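Local coordinates for 2S Albumin protein (Dolichos, PDB 6IX1) that is a seed protein named a 2S albumin, probably with a storage role, folded as a four-bladed hemopexin-type beta-propeller, at residues V16-C21 with P217-I222. Sequence-based numbering, arbitrary orientation.
Sequences VYFFEC and PCLRDI
Phe18, on strand 15-20 of the first propeller blade, meets Leu219 in the short 3-10 segment that follows helix 212-215: CE2 on the rim of the ring lies 4.1 Å from Leu219 CD1, the methyl approaching obliquely. Phe18 leaves the strand toward this segment, and chi1 -65° sets CG anti to the carbonyl carbon, which brings CE2 to Leu219. Val16 CG1 sits 3.7 Å above one face of the Phe18 ring, offset toward the rim, and Trp216 adds an edge-to-face contact. Two residues on, Glu20 also points toward 217-222; its carboxylate lies beside Ile222 CD1, the two side chains crossing at about a right angle, but the position of OE1 is doubtful. Leu42 of strand 37-44 touches both Glu20 and Ile222. One water donates to Ile222 O at 3.0 Å. The turn has its own brace: Pro217 O accepts from Arg220 N and Arg220 NH1 on opposite faces of its carbonyl plane. The C-terminal end of the chain thus packs on the blade where the chain starts, through the Phe18-Leu219 pair and Ile222 beside the Glu20 carboxylate; no direct hydrogen bond joins the segments, and their polar link is a single water, its hold on the carboxylate weak and uncertain.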
loop_
_atom_site.group_PDB
_atom_site.type_symbol
_atom_site.label_atom_id
_atom_site.label_comp_id
_atom_site.label_asym_id
_atom_site.label_seq_id
_atom_site.Cartn_x
_atom_site.Cartn_y
_atom_site.Cartn_z
ATOM N N VAL A 16 7.644 -5.141 6.205
ATOM C CA VAL A 16 6.412 -4.583 5.633
ATOM C C VAL A 16 5.488 -4.212 6.809
ATOM O O VAL A 16 5.460 -4.878 7.856
ATOM C CB VAL A 16 5.714 -5.538 4.637
ATOM C CG1 VAL A 16 5.314 -6.891 5.285
ATOM C CG2 VAL A 16 4.473 -4.890 4.029
ATOM N N TYR A 17 4.796 -3.092 6.632
ATOM C CA TYR A 17 3.725 -2.689 7.537
ATOM C C TYR A 17 2.372 -3.008 6.905
ATOM O O TYR A 17 2.143 -2.636 5.750
ATOM C CB TYR A 17 3.807 -1.188 7.819
ATOM C CG TYR A 17 5.003 -0.737 8.622
ATOM C CD1 TYR A 17 6.169 -0.450 7.977
ATOM C CD2 TYR A 17 5.003 -0.648 10.011
ATOM C CE1 TYR A 17 7.314 -0.058 8.641
ATOM C CE2 TYR A 17 6.141 -0.225 10.691
ATOM C CZ TYR A 17 7.327 0.031 10.003
ATOM O OH TYR A 17 8.497 0.409 10.609
ATOM N N PHE A 18 1.529 -3.699 7.633
ATOM C CA PHE A 18 0.163 -4.020 7.231
ATOM C C PHE A 18 -0.811 -3.353 8.175
ATOM O O PHE A 18 -0.682 -3.548 9.381
ATOM C CB PHE A 18 -0.144 -5.514 7.239
ATOM C CG PHE A 18 0.603 -6.368 6.255
ATOM C CD1 PHE A 18 0.635 -6.058 4.949
ATOM C CD2 PHE A 18 1.220 -7.540 6.624
ATOM C CE1 PHE A 18 1.263 -6.858 4.028
ATOM C CE2 PHE A 18 1.793 -8.380 5.711
ATOM C CZ PHE A 18 1.828 -8.030 4.392
ATOM N N PHE A 19 -1.770 -2.626 7.593
ATOM C CA PHE A 19 -2.837 -1.962 8.376
ATOM C C PHE A 19 -4.160 -2.686 8.197
ATOM O O PHE A 19 -4.532 -3.075 7.071
ATOM C CB PHE A 19 -2.965 -0.485 7.931
ATOM C CG PHE A 19 -1.669 0.228 8.185
ATOM C CD1 PHE A 19 -1.387 0.770 9.411
ATOM C CD2 PHE A 19 -0.722 0.274 7.215
ATOM C CE1 PHE A 19 -0.146 1.333 9.667
ATOM C CE2 PHE A 19 0.515 0.848 7.475
ATOM C CZ PHE A 19 0.788 1.367 8.699
ATOM N N GLU A 20 -4.840 -2.914 9.321
ATOM C CA GLU A 20 -6.113 -3.643 9.413
ATOM C C GLU A 20 -6.979 -2.829 10.366
ATOM O O GLU A 20 -6.754 -2.835 11.578
ATOM C CB GLU A 20 -5.878 -5.066 9.875
ATOM C CG GLU A 20 -4.750 -5.720 9.119
ATOM C CD GLU A 20 -3.751 -6.459 10.008
ATOM O OE1 GLU A 20 -3.884 -7.457 9.850
ATOM O OE2 GLU A 20 -2.938 -5.917 10.886
ATOM N N CYS A 21 -7.914 -2.093 9.790
ATOM C CA CYS A 21 -8.773 -1.192 10.542
ATOM C C CYS A 21 -7.855 -0.204 11.258
ATOM O O CYS A 21 -7.030 0.456 10.646
ATOM C CB CYS A 21 -9.779 -1.916 11.430
ATOM S SG CYS A 21 -10.778 -2.992 10.416
ATOM N N PRO A 217 1.025 -17.427 6.607
ATOM C CA PRO A 217 0.383 -18.036 7.749
ATOM C C PRO A 217 0.653 -17.395 9.115
ATOM O O PRO A 217 -0.089 -17.619 10.056
ATOM C CB PRO A 217 0.811 -19.485 7.706
ATOM C CG PRO A 217 2.107 -19.443 6.906
ATOM C CD PRO A 217 1.894 -18.347 5.868
ATOM N N CYS A 218 1.662 -16.542 9.171
ATOM C CA CYS A 218 1.962 -15.866 10.449
ATOM C C CYS A 218 0.827 -14.913 10.828
ATOM O O CYS A 218 0.790 -14.482 11.977
ATOM C CB CYS A 218 3.331 -15.154 10.478
ATOM S SG CYS A 218 3.375 -13.626 9.459
ATOM N N LEU A 219 -0.065 -14.605 9.880
ATOM C CA LEU A 219 -1.200 -13.715 10.122
ATOM C C LEU A 219 -2.462 -14.457 10.555
ATOM O O LEU A 219 -3.443 -13.775 10.778
ATOM C CB LEU A 219 -1.483 -12.897 8.885
ATOM C CG LEU A 219 -0.313 -12.021 8.404
ATOM C CD1 LEU A 219 -0.766 -11.300 7.164
ATOM C CD2 LEU A 219 0.220 -11.063 9.486
ATOM N N ARG A 220 -2.372 -15.781 10.692
ATOM C CA ARG A 220 -3.610 -16.558 10.882
ATOM C C ARG A 220 -4.308 -16.341 12.235
ATOM O O ARG A 220 -5.510 -16.679 12.334
ATOM C CB ARG A 220 -3.351 -18.039 10.665
ATOM C CG ARG A 220 -2.538 -18.711 11.736
ATOM C CD ARG A 220 -2.114 -20.083 11.330
ATOM N NE ARG A 220 -1.427 -20.771 12.406
ATOM C CZ ARG A 220 -0.179 -20.515 12.726
ATOM N NH1 ARG A 220 0.512 -19.580 12.082
ATOM N NH2 ARG A 220 0.400 -21.201 13.696
ATOM N N ASP A 221 -3.680 -15.766 13.231
ATOM C CA ASP A 221 -4.323 -15.505 14.533
ATOM C C ASP A 221 -4.909 -14.107 14.601
ATOM O O ASP A 221 -5.606 -13.776 15.594
ATOM C CB ASP A 221 -3.369 -15.778 15.704
ATOM C CG ASP A 221 -3.084 -17.275 15.757
ATOM O OD1 ASP A 221 -3.988 -18.090 15.480
ATOM O OD2 ASP A 221 -1.958 -17.579 16.116
ATOM N N ILE A 222 -4.616 -13.267 13.604
ATOM C CA ILE A 222 -5.114 -11.865 13.601
ATOM C C ILE A 222 -6.101 -11.587 12.474
ATOM O O ILE A 222 -6.757 -10.565 12.579
ATOM C CB ILE A 222 -3.952 -10.864 13.763
ATOM C CG1 ILE A 222 -2.994 -10.881 12.584
ATOM C CG2 ILE A 222 -3.235 -11.099 15.062
ATOM C CD1 ILE A 222 -2.007 -9.741 12.631
HETATM O O HOH W 1 -5.972 -7.649 12.423
#